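Local structure of putative 2,5-diketo-D-gluconic acid reductase B (Sinorhizobium meliloti, 3UP8) at residues A[89-94]-A[121-126]; A[61-66]-A[244-249]; A[184-189]-A[212-217]; A[206-211]-A[234-239]. The protein probably reduces carbonyl compounds such as methylglyoxal, with NADPH as the hydride donor, as a TIM-barrel member of the aldo/keto reductase family. All blocks are in the same frame, centred on the assembly; numbering follows the deposited sequence.

Contact 1: A[89-94]-A[121-126]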
loop_
_atom_site.group_PDB
_atom_site.type_symbol
_atom_site.label_atom_id
_atom_site.label_comp_id
_atom_site.label_asym_id
_atom_site.label_seq_id
_atom_site.Cartn_x
_atom_site.Cartn_y
_atom_site.Cartn_z
ATOM N N ASP A 89 -3.580 -17.322 4.552
ATOM C CA ASP A 89 -3.921 -16.319 5.568
ATOM C C ASP A 89 -3.159 -15.006 5.398
ATOM O O ASP A 89 -3.458 -14.029 6.091
ATOM C CB ASP A 89 -3.656 -16.858 6.982
ATOM C CG ASP A 89 -4.584 -18.007 7.368
ATOM O OD1 ASP A 89 -5.606 -18.244 6.683
ATOM O OD2 ASP A 89 -4.277 -18.670 8.376
ATOM N N VAL A 90 -2.163 -14.985 4.516
ATOM C CA VAL A 90 -1.390 -13.765 4.297
ATOM C C VAL A 90 -1.795 -13.144 2.965
ATOM O O VAL A 90 -2.008 -13.851 1.986
ATOM C CB VAL A 90 0.140 -14.014 4.330
ATOM C CG1 VAL A 90 0.922 -12.728 4.047
ATOM C CG2 VAL A 90 0.573 -14.575 5.694
ATOM N N PHE A 91 -1.905 -11.824 2.947
ATOM C CA PHE A 91 -2.136 -11.084 1.708
ATOM C C PHE A 91 -0.807 -10.488 1.264
ATOM O O PHE A 91 -0.256 -9.604 1.928
ATOM C CB PHE A 91 -3.174 -9.989 1.928
ATOM C CG PHE A 91 -3.640 -9.347 0.658
ATOM C CD1 PHE A 91 -4.848 -9.714 0.089
ATOM C CD2 PHE A 91 -2.851 -8.398 0.021
ATOM C CE1 PHE A 91 -5.282 -9.132 -1.124
ATOM C CE2 PHE A 91 -3.271 -7.814 -1.179
ATOM C CZ PHE A 91 -4.486 -8.188 -1.746
ATOM N N LEU A 92 -0.288 -10.979 0.144
ATOM C CA LEU A 92 1.064 -10.622 -0.275
ATOM C C LEU A 92 1.033 -9.826 -1.571
ATOM O O LEU A 92 0.480 -10.278 -2.556
ATOM C CB LEU A 92 1.958 -11.878 -0.395
ATOM C CG LEU A 92 3.399 -11.711 -0.935
ATOM C CD1 LEU A 92 4.301 -10.827 -0.043
ATOM C CD2 LEU A 92 4.072 -13.070 -1.202
ATOM N N THR A 93 1.645 -8.646 -1.550
ATOM C CA THR A 93 1.685 -7.760 -2.700
ATOM C C THR A 93 3.112 -7.565 -3.172
ATOM O O THR A 93 3.996 -7.325 -2.352
ATOM C CB THR A 93 1.154 -6.378 -2.286
ATOM O OG1 THR A 93 -0.196 -6.524 -1.844
ATOM C CG2 THR A 93 1.236 -5.350 -3.448
ATOM N N THR A 94 3.346 -7.675 -4.479
ATOM C CA THR A 94 4.587 -7.130 -5.051
ATOM C C THR A 94 4.282 -6.218 -6.239
ATOM O O THR A 94 3.115 -6.026 -6.606
ATOM C CB THR A 94 5.685 -8.216 -5.330
ATOM O OG1 THR A 94 6.952 -7.572 -5.538
ATOM C CG2 THR A 94 5.325 -9.115 -6.535
ATOM N N HIS A 121 2.062 -17.853 -6.170
ATOM C CA HIS A 121 1.216 -16.702 -6.520
ATOM C C HIS A 121 1.408 -15.586 -5.507
ATOM O O HIS A 121 1.789 -15.829 -4.348
ATOM C CB HIS A 121 -0.277 -17.088 -6.557
ATOM C CG HIS A 121 -0.853 -17.419 -5.214
ATOM N ND1 HIS A 121 -0.651 -18.635 -4.597
ATOM C CD2 HIS A 121 -1.631 -16.695 -4.370
ATOM C CE1 HIS A 121 -1.266 -18.643 -3.425
ATOM N NE2 HIS A 121 -1.871 -17.479 -3.264
ATOM N N VAL A 122 1.162 -14.369 -5.960
ATOM C CA VAL A 122 0.965 -13.258 -5.057
ATOM C C VAL A 122 -0.523 -12.933 -5.014
ATOM O O VAL A 122 -1.263 -13.236 -5.946
ATOM C CB VAL A 122 1.768 -12.007 -5.444
ATOM C CG1 VAL A 122 3.270 -12.271 -5.283
ATOM C CG2 VAL A 122 1.442 -11.535 -6.876
ATOM N N ASP A 123 -0.956 -12.315 -3.927
ATOM C CA ASP A 123 -2.331 -11.879 -3.853
ATOM C C ASP A 123 -2.568 -10.670 -4.746
ATOM O O ASP A 123 -3.636 -10.562 -5.337
ATOM C CB ASP A 123 -2.725 -11.599 -2.410
ATOM C CG ASP A 123 -2.637 -12.858 -1.546
ATOM O OD1 ASP A 123 -3.658 -13.549 -1.423
ATOM O OD2 ASP A 123 -1.546 -13.181 -1.042
ATOM N N LEU A 124 -1.561 -9.804 -4.871
ATOM C CA LEU A 124 -1.709 -8.532 -5.572
ATOM C C LEU A 124 -0.430 -8.166 -6.313
ATOM O O LEU A 124 0.670 -8.240 -5.742
ATOM C CB LEU A 124 -2.053 -7.408 -4.577
ATOM C CG LEU A 124 -2.385 -6.003 -5.106
ATOM C CD1 LEU A 124 -3.495 -6.014 -6.201
ATOM C CD2 LEU A 124 -2.759 -5.023 -3.932
ATOM N N LEU A 125 -0.576 -7.787 -7.584
ATOM C CA LEU A 125 0.561 -7.337 -8.381
ATOM C C LEU A 125 0.242 -5.969 -8.952
ATOM O O LEU A 125 -0.803 -5.783 -9.581
ATOM C CB LEU A 125 0.884 -8.319 -9.513
ATOM C CG LEU A 125 2.116 -8.011 -10.373
ATOM C CD1 LEU A 125 3.396 -8.165 -9.547
ATOM C CD2 LEU A 125 2.192 -8.894 -11.626
ATOM N N LEU A 126 1.140 -5.018 -8.712
ATOM C CA LEU A 126 0.941 -3.644 -9.170
ATOM C C LEU A 126 1.974 -3.260 -10.212
ATOM O O LEU A 126 3.106 -3.746 -10.217
ATOM C CB LEU A 126 1.031 -2.664 -7.991
ATOM C CG LEU A 126 0.281 -2.967 -6.690
ATOM C CD1 LEU A 126 0.536 -1.850 -5.678
ATOM C CD2 LEU A 126 -1.220 -3.126 -6.923
#

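Contact 2: A[61-66]-A[244-249]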
loop_
_atom_site.group_PDB
_atom_site.type_symbol
_atom_site.label_atom_id
_atom_site.label_comp_id
_atom_site.label_asym_id
_atom_site.label_seq_id
_atom_site.Cartn_x
_atom_site.Cartn_y
_atom_site.Cartn_z
ATOM N N PHE A 61 -0.096 -9.022 11.993
ATOM C CA PHE A 61 -0.091 -8.486 10.617
ATOM C C PHE A 61 -0.366 -9.613 9.643
ATOM O O PHE A 61 0.209 -10.692 9.774
ATOM C CB PHE A 61 1.267 -7.886 10.255
ATOM C CG PHE A 61 1.403 -6.439 10.586
ATOM C CD1 PHE A 61 1.134 -5.464 9.623
ATOM C CD2 PHE A 61 1.813 -6.041 11.855
ATOM C CE1 PHE A 61 1.268 -4.105 9.933
ATOM C CE2 PHE A 61 1.944 -4.695 12.170
ATOM C CZ PHE A 61 1.674 -3.727 11.215
ATOM N N ARG A 62 -1.248 -9.363 8.675
ATOM C CA ARG A 62 -1.584 -10.374 7.666
ATOM C C ARG A 62 -1.526 -9.828 6.237
ATOM O O ARG A 62 -2.034 -10.452 5.305
ATOM C CB ARG A 62 -2.971 -10.950 7.936
ATOM C CG ARG A 62 -3.089 -11.798 9.200
ATOM C CD ARG A 62 -2.262 -13.089 9.110
ATOM N NE ARG A 62 -2.411 -13.888 10.321
ATOM C CZ ARG A 62 -1.640 -13.781 11.400
ATOM N NH1 ARG A 62 -0.647 -12.912 11.431
ATOM N NH2 ARG A 62 -1.873 -14.549 12.458
ATOM N N HIS A 63 -0.930 -8.655 6.076
ATOM C CA HIS A 63 -0.798 -8.011 4.787
ATOM C C HIS A 63 0.655 -7.583 4.728
ATOM O O HIS A 63 1.140 -6.891 5.608
ATOM C CB HIS A 63 -1.793 -6.830 4.708
ATOM C CG HIS A 63 -1.599 -5.918 3.537
ATOM N ND1 HIS A 63 -2.325 -4.753 3.388
ATOM C CD2 HIS A 63 -0.760 -5.975 2.476
ATOM C CE1 HIS A 63 -1.937 -4.133 2.289
ATOM N NE2 HIS A 63 -0.997 -4.858 1.711
ATOM N N VAL A 64 1.375 -8.073 3.725
ATOM C CA VAL A 64 2.776 -7.717 3.544
ATOM C C VAL A 64 2.963 -7.156 2.136
ATOM O O VAL A 64 2.501 -7.759 1.170
ATOM C CB VAL A 64 3.726 -8.927 3.734
ATOM C CG1 VAL A 64 5.171 -8.485 3.548
ATOM C CG2 VAL A 64 3.538 -9.563 5.134
ATOM N N ASP A 65 3.623 -6.003 2.056
ATOM C CA ASP A 65 3.818 -5.281 0.800
ATOM C C ASP A 65 5.289 -5.108 0.439
ATOM O O ASP A 65 6.082 -4.561 1.223
ATOM C CB ASP A 65 3.125 -3.919 0.867
ATOM C CG ASP A 65 3.254 -3.137 -0.423
ATOM O OD1 ASP A 65 4.331 -2.524 -0.644
ATOM O OD2 ASP A 65 2.270 -3.129 -1.200
ATOM N N THR A 66 5.648 -5.548 -0.767
ATOM C CA THR A 66 7.026 -5.441 -1.261
ATOM C C THR A 66 7.025 -5.050 -2.756
ATOM O O THR A 66 5.971 -4.690 -3.299
ATOM C CB THR A 66 7.822 -6.749 -0.946
ATOM O OG1 THR A 66 9.214 -6.579 -1.251
ATOM C CG2 THR A 66 7.242 -7.952 -1.713
ATOM N N ASP A 244 -12.444 3.247 2.055
ATOM C CA ASP A 244 -11.677 2.759 0.898
ATOM C C ASP A 244 -10.174 3.003 0.968
ATOM O O ASP A 244 -9.500 2.948 -0.066
ATOM C CB ASP A 244 -12.211 3.346 -0.421
ATOM C CG ASP A 244 -13.724 3.221 -0.549
ATOM O OD1 ASP A 244 -14.231 2.087 -0.643
ATOM O OD2 ASP A 244 -14.397 4.276 -0.545
ATOM N N VAL A 245 -9.654 3.294 2.163
ATOM C CA VAL A 245 -8.225 3.584 2.307
ATOM C C VAL A 245 -7.535 2.496 3.102
ATOM O O VAL A 245 -8.029 2.060 4.146
ATOM C CB VAL A 245 -7.958 4.962 2.957
ATOM C CG1 VAL A 245 -6.450 5.211 3.121
ATOM C CG2 VAL A 245 -8.602 6.065 2.147
ATOM N N ILE A 246 -6.399 2.054 2.575
ATOM C CA ILE A 246 -5.546 1.066 3.197
ATOM C C ILE A 246 -4.262 1.813 3.522
ATOM O O ILE A 246 -3.881 2.734 2.792
ATOM C CB ILE A 246 -5.261 -0.078 2.197
ATOM C CG1 ILE A 246 -6.577 -0.760 1.810
ATOM C CG2 ILE A 246 -4.242 -1.074 2.743
ATOM C CD1 ILE A 246 -6.683 -1.115 0.325
ATOM N N VAL A 247 -3.595 1.427 4.610
ATOM C CA VAL A 247 -2.347 2.078 4.987
ATOM C C VAL A 247 -1.207 1.056 5.169
ATOM O O VAL A 247 -1.398 -0.005 5.752
ATOM C CB VAL A 247 -2.551 3.011 6.244
ATOM C CG1 VAL A 247 -3.014 2.207 7.462
ATOM C CG2 VAL A 247 -1.289 3.794 6.554
ATOM N N LEU A 248 -0.038 1.385 4.632
ATOM C CA LEU A 248 1.189 0.609 4.830
ATOM C C LEU A 248 2.058 1.291 5.882
ATOM O O LEU A 248 2.240 2.499 5.844
ATOM C CB LEU A 248 1.971 0.500 3.514
ATOM C CG LEU A 248 1.246 -0.236 2.375
ATOM C CD1 LEU A 248 2.109 -0.241 1.119
ATOM C CD2 LEU A 248 0.875 -1.655 2.791
ATOM N N SER A 249 2.578 0.530 6.828
ATOM C CA SER A 249 3.480 1.122 7.803
ATOM C C SER A 249 4.872 0.536 7.671
ATOM O O SER A 249 5.035 -0.628 7.294
ATOM C CB SER A 249 2.958 0.965 9.227
ATOM O OG SER A 249 2.575 -0.375 9.487
#

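Contact 3: A[184-189]-A[212-217]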
loop_
_atom_site.group_PDB
_atom_site.type_symbol
_atom_site.label_atom_id
_atom_site.label_comp_id
_atom_site.label_asym_id
_atom_site.label_seq_id
_atom_site.Cartn_x
_atom_site.Cartn_y
_atom_site.Cartn_z
ATOM N N HIS A 184 -0.721 11.093 3.177
ATOM C CA HIS A 184 -0.461 11.475 4.563
ATOM C C HIS A 184 -1.123 12.844 4.733
ATOM O O HIS A 184 -1.589 13.425 3.752
ATOM C CB HIS A 184 1.046 11.545 4.834
ATOM C CG HIS A 184 1.814 12.309 3.798
ATOM N ND1 HIS A 184 1.778 13.687 3.702
ATOM C CD2 HIS A 184 2.650 11.886 2.818
ATOM C CE1 HIS A 184 2.539 14.074 2.692
ATOM N NE2 HIS A 184 3.083 13.002 2.141
ATOM N N PRO A 185 -1.183 13.365 5.971
ATOM C CA PRO A 185 -1.940 14.614 6.173
ATOM C C PRO A 185 -1.485 15.817 5.318
ATOM O O PRO A 185 -2.297 16.710 5.036
ATOM C CB PRO A 185 -1.735 14.894 7.661
ATOM C CG PRO A 185 -1.555 13.513 8.267
ATOM C CD PRO A 185 -0.735 12.773 7.246
ATOM N N TYR A 186 -0.221 15.831 4.888
ATOM C CA TYR A 186 0.321 16.977 4.131
ATOM C C TYR A 186 0.101 16.925 2.617
ATOM O O TYR A 186 0.397 17.895 1.903
ATOM C CB TYR A 186 1.795 17.202 4.501
ATOM C CG TYR A 186 1.966 17.174 5.999
ATOM C CD1 TYR A 186 1.521 18.238 6.799
ATOM C CD2 TYR A 186 2.528 16.064 6.625
ATOM C CE1 TYR A 186 1.652 18.185 8.197
ATOM C CE2 TYR A 186 2.655 15.998 7.988
ATOM C CZ TYR A 186 2.225 17.052 8.773
ATOM O OH TYR A 186 2.386 16.937 10.122
ATOM N N LEU A 187 -0.426 15.802 2.124
ATOM C CA LEU A 187 -0.702 15.673 0.691
ATOM C C LEU A 187 -2.170 15.370 0.445
ATOM O O LEU A 187 -2.642 14.281 0.767
ATOM C CB LEU A 187 0.187 14.599 0.051
ATOM C CG LEU A 187 -0.011 14.357 -1.453
ATOM C CD1 LEU A 187 0.255 15.644 -2.268
ATOM C CD2 LEU A 187 0.921 13.230 -1.896
ATOM N N ASP A 188 -2.875 16.339 -0.137
ATOM C CA ASP A 188 -4.286 16.178 -0.502
ATOM C C ASP A 188 -4.463 15.112 -1.593
ATOM O O ASP A 188 -3.753 15.128 -2.606
ATOM C CB ASP A 188 -4.868 17.505 -0.998
ATOM C CG ASP A 188 -6.322 17.377 -1.442
ATOM O OD1 ASP A 188 -7.121 16.711 -0.747
ATOM O OD2 ASP A 188 -6.667 17.937 -2.498
ATOM N N GLN A 189 -5.402 14.195 -1.378
ATOM C CA GLN A 189 -5.721 13.183 -2.396
ATOM C C GLN A 189 -7.204 13.146 -2.742
ATOM O O GLN A 189 -7.743 12.099 -3.124
ATOM C CB GLN A 189 -5.206 11.787 -1.978
ATOM C CG GLN A 189 -3.683 11.666 -1.984
ATOM C CD GLN A 189 -3.073 11.565 -3.378
ATOM O OE1 GLN A 189 -3.693 11.930 -4.387
ATOM N NE2 GLN A 189 -1.848 11.054 -3.441
ATOM N N GLY A 212 8.844 11.864 8.708
ATOM C CA GLY A 212 9.137 12.443 10.021
ATOM C C GLY A 212 8.315 13.656 10.434
ATOM O O GLY A 212 8.313 14.032 11.609
ATOM N N LYS A 213 7.621 14.277 9.483
ATOM C CA LYS A 213 6.775 15.434 9.782
ATOM C C LYS A 213 5.674 15.093 10.787
ATOM O O LYS A 213 5.355 15.901 11.669
ATOM C CB LYS A 213 6.133 15.990 8.516
ATOM C CG LYS A 213 6.850 17.147 7.846
ATOM C CD LYS A 213 5.857 17.904 6.945
ATOM C CE LYS A 213 6.297 19.333 6.690
ATOM N NZ LYS A 213 5.130 20.220 6.444
ATOM N N VAL A 214 5.103 13.894 10.660
ATOM C CA VAL A 214 3.966 13.501 11.505
ATOM C C VAL A 214 4.268 13.494 13.018
ATOM O O VAL A 214 3.557 14.162 13.759
ATOM C CB VAL A 214 3.278 12.193 11.017
ATOM C CG1 VAL A 214 2.454 11.563 12.132
ATOM C CG2 VAL A 214 2.401 12.485 9.800
ATOM N N PRO A 215 5.316 12.776 13.481
ATOM C CA PRO A 215 5.593 12.801 14.936
ATOM C C PRO A 215 5.935 14.187 15.511
ATOM O O PRO A 215 5.815 14.398 16.725
ATOM C CB PRO A 215 6.795 11.856 15.091
ATOM C CG PRO A 215 6.809 11.028 13.834
ATOM C CD PRO A 215 6.270 11.918 12.760
ATOM N N ALA A 216 6.341 15.119 14.655
ATOM C CA ALA A 216 6.707 16.474 15.088
ATOM C C ALA A 216 5.540 17.451 15.033
ATOM O O ALA A 216 5.663 18.588 15.475
ATOM C CB ALA A 216 7.882 17.002 14.253
ATOM N N ASP A 217 4.406 17.013 14.494
ATOM C CA ASP A 217 3.282 17.910 14.294
ATOM C C ASP A 217 2.554 18.176 15.613
ATOM O O ASP A 217 2.148 17.233 16.300
ATOM C CB ASP A 217 2.320 17.361 13.241
ATOM C CG ASP A 217 1.320 18.398 12.770
ATOM O OD1 ASP A 217 0.400 18.729 13.543
ATOM O OD2 ASP A 217 1.433 18.875 11.621
#

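Contact 4: A[206-211]-A[234-239]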
loop_
_atom_site.group_PDB
_atom_site.type_symbol
_atom_site.label_atom_id
_atom_site.label_comp_id
_atom_site.label_asym_id
_atom_site.label_seq_id
_atom_site.Cartn_x
_atom_site.Cartn_y
_atom_site.Cartn_z
ATOM N N TYR A 206 1.091 4.960 1.142
ATOM C CA TYR A 206 2.448 4.871 1.686
ATOM C C TYR A 206 2.915 6.246 2.185
ATOM O O TYR A 206 2.332 7.282 1.823
ATOM C CB TYR A 206 3.463 4.225 0.716
ATOM C CG TYR A 206 3.781 4.994 -0.562
ATOM C CD1 TYR A 206 4.696 6.047 -0.557
ATOM C CD2 TYR A 206 3.196 4.636 -1.778
ATOM C CE1 TYR A 206 5.006 6.745 -1.729
ATOM C CE2 TYR A 206 3.501 5.328 -2.960
ATOM C CZ TYR A 206 4.411 6.377 -2.921
ATOM O OH TYR A 206 4.736 7.069 -4.065
ATOM N N TYR A 207 3.955 6.230 3.022
ATOM C CA TYR A 207 4.543 7.436 3.648
ATOM C C TYR A 207 3.576 8.149 4.597
ATOM O O TYR A 207 3.557 9.379 4.668
ATOM C CB TYR A 207 5.077 8.436 2.603
ATOM C CG TYR A 207 6.587 8.475 2.505
ATOM C CD1 TYR A 207 7.218 8.420 1.266
ATOM C CD2 TYR A 207 7.386 8.582 3.651
ATOM C CE1 TYR A 207 8.608 8.457 1.167
ATOM C CE2 TYR A 207 8.778 8.617 3.564
ATOM C CZ TYR A 207 9.379 8.551 2.305
ATOM O OH TYR A 207 10.745 8.561 2.184
ATOM N N ALA A 208 2.775 7.369 5.313
ATOM C CA ALA A 208 1.848 7.901 6.325
ATOM C C ALA A 208 2.510 8.908 7.288
ATOM O O ALA A 208 1.878 9.879 7.691
ATOM C CB ALA A 208 1.225 6.763 7.108
HETATM N N MSE A 209 3.771 8.665 7.642
HETATM C CA MSE A 209 4.508 9.504 8.612
HETATM C C MSE A 209 5.094 10.786 7.998
HETATM O O MSE A 209 5.686 11.608 8.710
HETATM C CB MSE A 209 5.646 8.702 9.263
HETATM C CG MSE A 209 5.232 7.473 10.043
HETATM SE SE MSE A 209 4.003 7.919 11.482
HETATM C CE MSE A 209 2.320 7.448 10.678
ATOM N N ALA A 210 4.949 10.929 6.676
ATOM C CA ALA A 210 5.498 12.059 5.916
ATOM C C ALA A 210 6.986 12.343 6.205
ATOM O O ALA A 210 7.390 13.495 6.415
ATOM C CB ALA A 210 4.645 13.304 6.090
ATOM N N ASN A 211 7.779 11.271 6.217
ATOM C CA ASN A 211 9.231 11.355 6.346
ATOM C C ASN A 211 9.661 12.020 7.663
ATOM O O ASN A 211 10.713 12.661 7.725
ATOM C CB ASN A 211 9.813 12.101 5.128
ATOM C CG ASN A 211 11.228 11.685 4.791
ATOM O OD1 ASN A 211 11.725 10.657 5.246
ATOM N ND2 ASN A 211 11.887 12.495 3.966
ATOM N N VAL A 234 -2.327 8.711 15.376
ATOM C CA VAL A 234 -3.349 9.630 14.878
ATOM C C VAL A 234 -3.350 9.711 13.341
ATOM O O VAL A 234 -4.410 9.703 12.710
ATOM C CB VAL A 234 -3.194 11.034 15.501
ATOM C CG1 VAL A 234 -4.139 12.030 14.851
ATOM C CG2 VAL A 234 -3.457 10.961 17.008
ATOM N N ALA A 235 -2.165 9.784 12.744
ATOM C CA ALA A 235 -2.069 9.880 11.283
ATOM C C ALA A 235 -2.529 8.575 10.625
ATOM O O ALA A 235 -3.285 8.601 9.660
ATOM C CB ALA A 235 -0.655 10.240 10.858
ATOM N N LEU A 236 -2.063 7.449 11.157
ATOM C CA LEU A 236 -2.499 6.119 10.711
ATOM C C LEU A 236 -4.002 5.933 10.852
ATOM O O LEU A 236 -4.658 5.411 9.956
ATOM C CB LEU A 236 -1.788 5.025 11.502
ATOM C CG LEU A 236 -0.291 4.820 11.263
ATOM C CD1 LEU A 236 0.304 3.942 12.363
ATOM C CD2 LEU A 236 0.005 4.232 9.888
ATOM N N ARG A 237 -4.552 6.362 11.983
ATOM C CA ARG A 237 -5.987 6.272 12.191
ATOM C C ARG A 237 -6.751 7.151 11.210
ATOM O O ARG A 237 -7.775 6.735 10.690
ATOM C CB ARG A 237 -6.362 6.597 13.648
ATOM C CG ARG A 237 -7.857 6.536 13.951
ATOM C CD ARG A 237 -8.387 5.090 13.936
ATOM N NE ARG A 237 -9.796 5.025 13.554
ATOM C CZ ARG A 237 -10.515 3.902 13.506
ATOM N NH1 ARG A 237 -9.967 2.734 13.839
ATOM N NH2 ARG A 237 -11.795 3.949 13.143
ATOM N N TRP A 238 -6.244 8.355 10.938
ATOM C CA TRP A 238 -6.920 9.277 10.029
ATOM C C TRP A 238 -7.047 8.657 8.631
ATOM O O TRP A 238 -8.053 8.853 7.931
ATOM C CB TRP A 238 -6.156 10.603 9.946
ATOM C CG TRP A 238 -6.674 11.533 8.885
ATOM C CD1 TRP A 238 -7.830 12.269 8.935
ATOM C CD2 TRP A 238 -6.048 11.856 7.629
ATOM N NE1 TRP A 238 -7.975 13.007 7.777
ATOM C CE2 TRP A 238 -6.890 12.779 6.966
ATOM C CE3 TRP A 238 -4.860 11.451 7.000
ATOM C CZ2 TRP A 238 -6.578 13.317 5.701
ATOM C CZ3 TRP A 238 -4.550 11.984 5.728
ATOM C CH2 TRP A 238 -5.409 12.905 5.101
ATOM N N LEU A 239 -6.012 7.918 8.231
ATOM C CA LEU A 239 -6.044 7.182 6.961
ATOM C C LEU A 239 -7.047 6.029 6.992
ATOM O O LEU A 239 -7.952 5.943 6.165
ATOM C CB LEU A 239 -4.632 6.670 6.628
ATOM C CG LEU A 239 -3.614 7.794 6.367
ATOM C CD1 LEU A 239 -2.190 7.262 6.414
ATOM C CD2 LEU A 239 -3.887 8.453 5.026
#

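Contact 1: A[89-94]-A[121-126]
Thr93 pairs with Leu124 and Thr94 with Leu125 as two parallel strands, their short axes 4.9 Å apart at 18°, stitched by bonds from Leu124 N to Leu92 O, Thr94 N to Leu124 O and Leu126 N to Thr94 O. Where this pairing begins, an aspartate stands in for backbone: Leu92 N gives a 2.8 Å bond to Asp123 OD2, which it meets from above the carboxylate plane, 40° out of it. The same oxygen forms a salt bridge with Arg87, which probably offsets the nearness of Val90 O. The CB of Asp123 rests on the Phe91 ring almost exactly above its middle, a CH-pi contact of 3.6 Å to the centroid. Phe91 reaches this place because its CG stands anti to the backbone N (chi1 -170°); its CE2 then also meets Leu124 CB at 3.6 Å. A leucine here would probably leave the Asp123 methylene without a flat seat and His63 without its edge-to-face partner. Thr93 and Leu124 run side by side into the barrel, Thr93 OG1 lying 3.4 Å from Leu124 CB. On the other face Thr94 CG2 touches Leu125 CD1 at 3.7 Å, while Thr94 OG1 bonds to Glu73. This is one beta-alpha-beta unit of the barrel: helix 103-117 covers Leu92, Val122 and Leu125 from outside, while Leu124 and Leu126 reach strand 176-182.

Contact 2: A[61-66]-A[244-249]
Leu248 packs against Asp65 and His63 with its two methyl branches, each given a different partner. With Leu248 CG beside the backbone N (chi1 -63°) and the chain extended beyond it (chi2 178°), Leu248 CD1 stands squarely over the face of the Asp65 carboxylate, 3.5 Å from Asp65 CG and nearly as close to both oxygens. Leu248 CD2 turns to the methylene of the same residue, 3.7 Å from Asp65 CB, and to the imidazole, 3.8 Å from His63 CE1. The His63 ring is crossed at about a right angle by both aliphatic neighbours; Ile246 CG2 approaches its edge in plane, 3.9 Å from His63 CE1. These strands are not partners in the sheet: in the closed eight-stranded TIM barrel strand 37-40 lies between them, and their axes, 8.5 Å apart and turned by 66°, are joined by side chains across the barrel interior. Polar ends are engaged outside the pair. His63 ND1 bonds to Pro35 O, and Asp65 OD1 makes a salt bridge with Lys95, predicted to lower the pKa of Tyr70, itself the predicted proton donor. Replacing His63 by alanine is likely to strand the Pro35 carbonyl and open a gap beside Ile246 CG2 and Leu248 CD2. The OG of Ser249 comes up to the edge of the Phe61 ring, 3.9 Å from Phe61 CZ, and is weakly bonded to Gly38 O.

Contact 3: A[184-189]-A[212-217]
Tyr186 OH donates a 2.6 Å hydrogen bond to Asp217 OD2, which receives it on the anti side of the carboxylate, 33° out of plane. Relative to the ring, the acceptor lies at the edge in plane, although the two side chains slide past each other in opposite directions and the ring and carboxylate planes are 36° apart. The other carboxylate oxygen, OD1, caps the backbone N of Leu220, so one aspartate holds both the phenol and the start of helix 218-227. The two segments belong to loops that follow neighbouring barrel strands, 176-182 and 202-206; this is packing between beta-alpha loops at the C-terminal end of the TIM barrel, away from the predicted catalytic residues. Lys213 crosses one face of the Tyr186 ring. Lys213 CD rides above that face toward the rim, 3.9 Å from the Tyr186 centroid, and Lys213 CB is 3.5 Å from Tyr186 CE2. Because the lysine chain is extended beyond CG, Lys213 NZ also ends above the ring, a cation-pi contact 4.5 Å from the centroid and 22° off the normal. Val214 CG2, 4.0 Å from Tyr186 CE2, meets the ring from a slanting direction and touches Pro185 CD at 4.1 Å. Pro185 also reaches Trp238 and Val214 reaches Ala235, both on helix 231-240. A type I turn from His184 to Leu187, closed by Leu187 N bonding to His184 O, presents the tyrosine.

Contact 4: A[206-211]-A[234-239]
The flat group that Ala208 and Met209 bring to Ala235, Leu236 and Leu239 is a peptide rather than a ring: the carbonyl O of Ala208 lies 4.1 Å from Ala235 CB, and everything else across the contact is aliphatic. The rings stay to the sides, with Tyr206 carrying Tyr207 CD1 at its edge in plane and Trp238 turned to Tyr183. In TIM-barrel terms, this joins the loop after strand 202-206 to helix 231-240, one of the helices flanking the barrel, which leads on to strand 245-249. The loop makes a type I turn from Tyr207 to Ala210, closed by a bond from Ala210 N to Tyr207 O, and the turn presents Ala208 and Met209 to the helix. Met209, present as selenomethionine, folds back on itself: its CG sits beside the backbone N (chi1 -61°), and bends at chi2 (-59°) and chi3 (100°) carry the terminal methyl to the helix. There Met209 CE lies 3.8 Å from Leu236 CG and 4.1 Å from Ala235 CB, and the Met209 and Leu236 side chains cross at about a right angle. Val247 of strand 245-249 lies against Ala208, Leu236 and Leu239, so that the loop, the helix and the barrel wall share one apolar cluster. Within it Ala208 CB is 4.0 Å from Leu236 CD2 and 3.5 Å from Leu239 CD1.

In the fold
From the N terminus, the first segment reached is 61-66, which opens contact 2, and that loop stays open until 244-249, with the other three contacts formed inside it. Contact 1 opens next and closes early, completing one beta-alpha-beta unit; its strand 91-96 is the sheet neighbour of strand 63-65, so contacts 1 and 2 touch through backbone bonds. Contacts 3 and 4 come later and cross: 184-189 is followed by 206-211, then 212-217, then 234-239. They meet directly, Val214 N lying 3.1 Å from Met209 O. Contact 4 also adjoins contact 2 through Val247, linking the loop-and-helix side to the barrel wall, while contact 1 lies across the chain's centre from contacts 3 and 4.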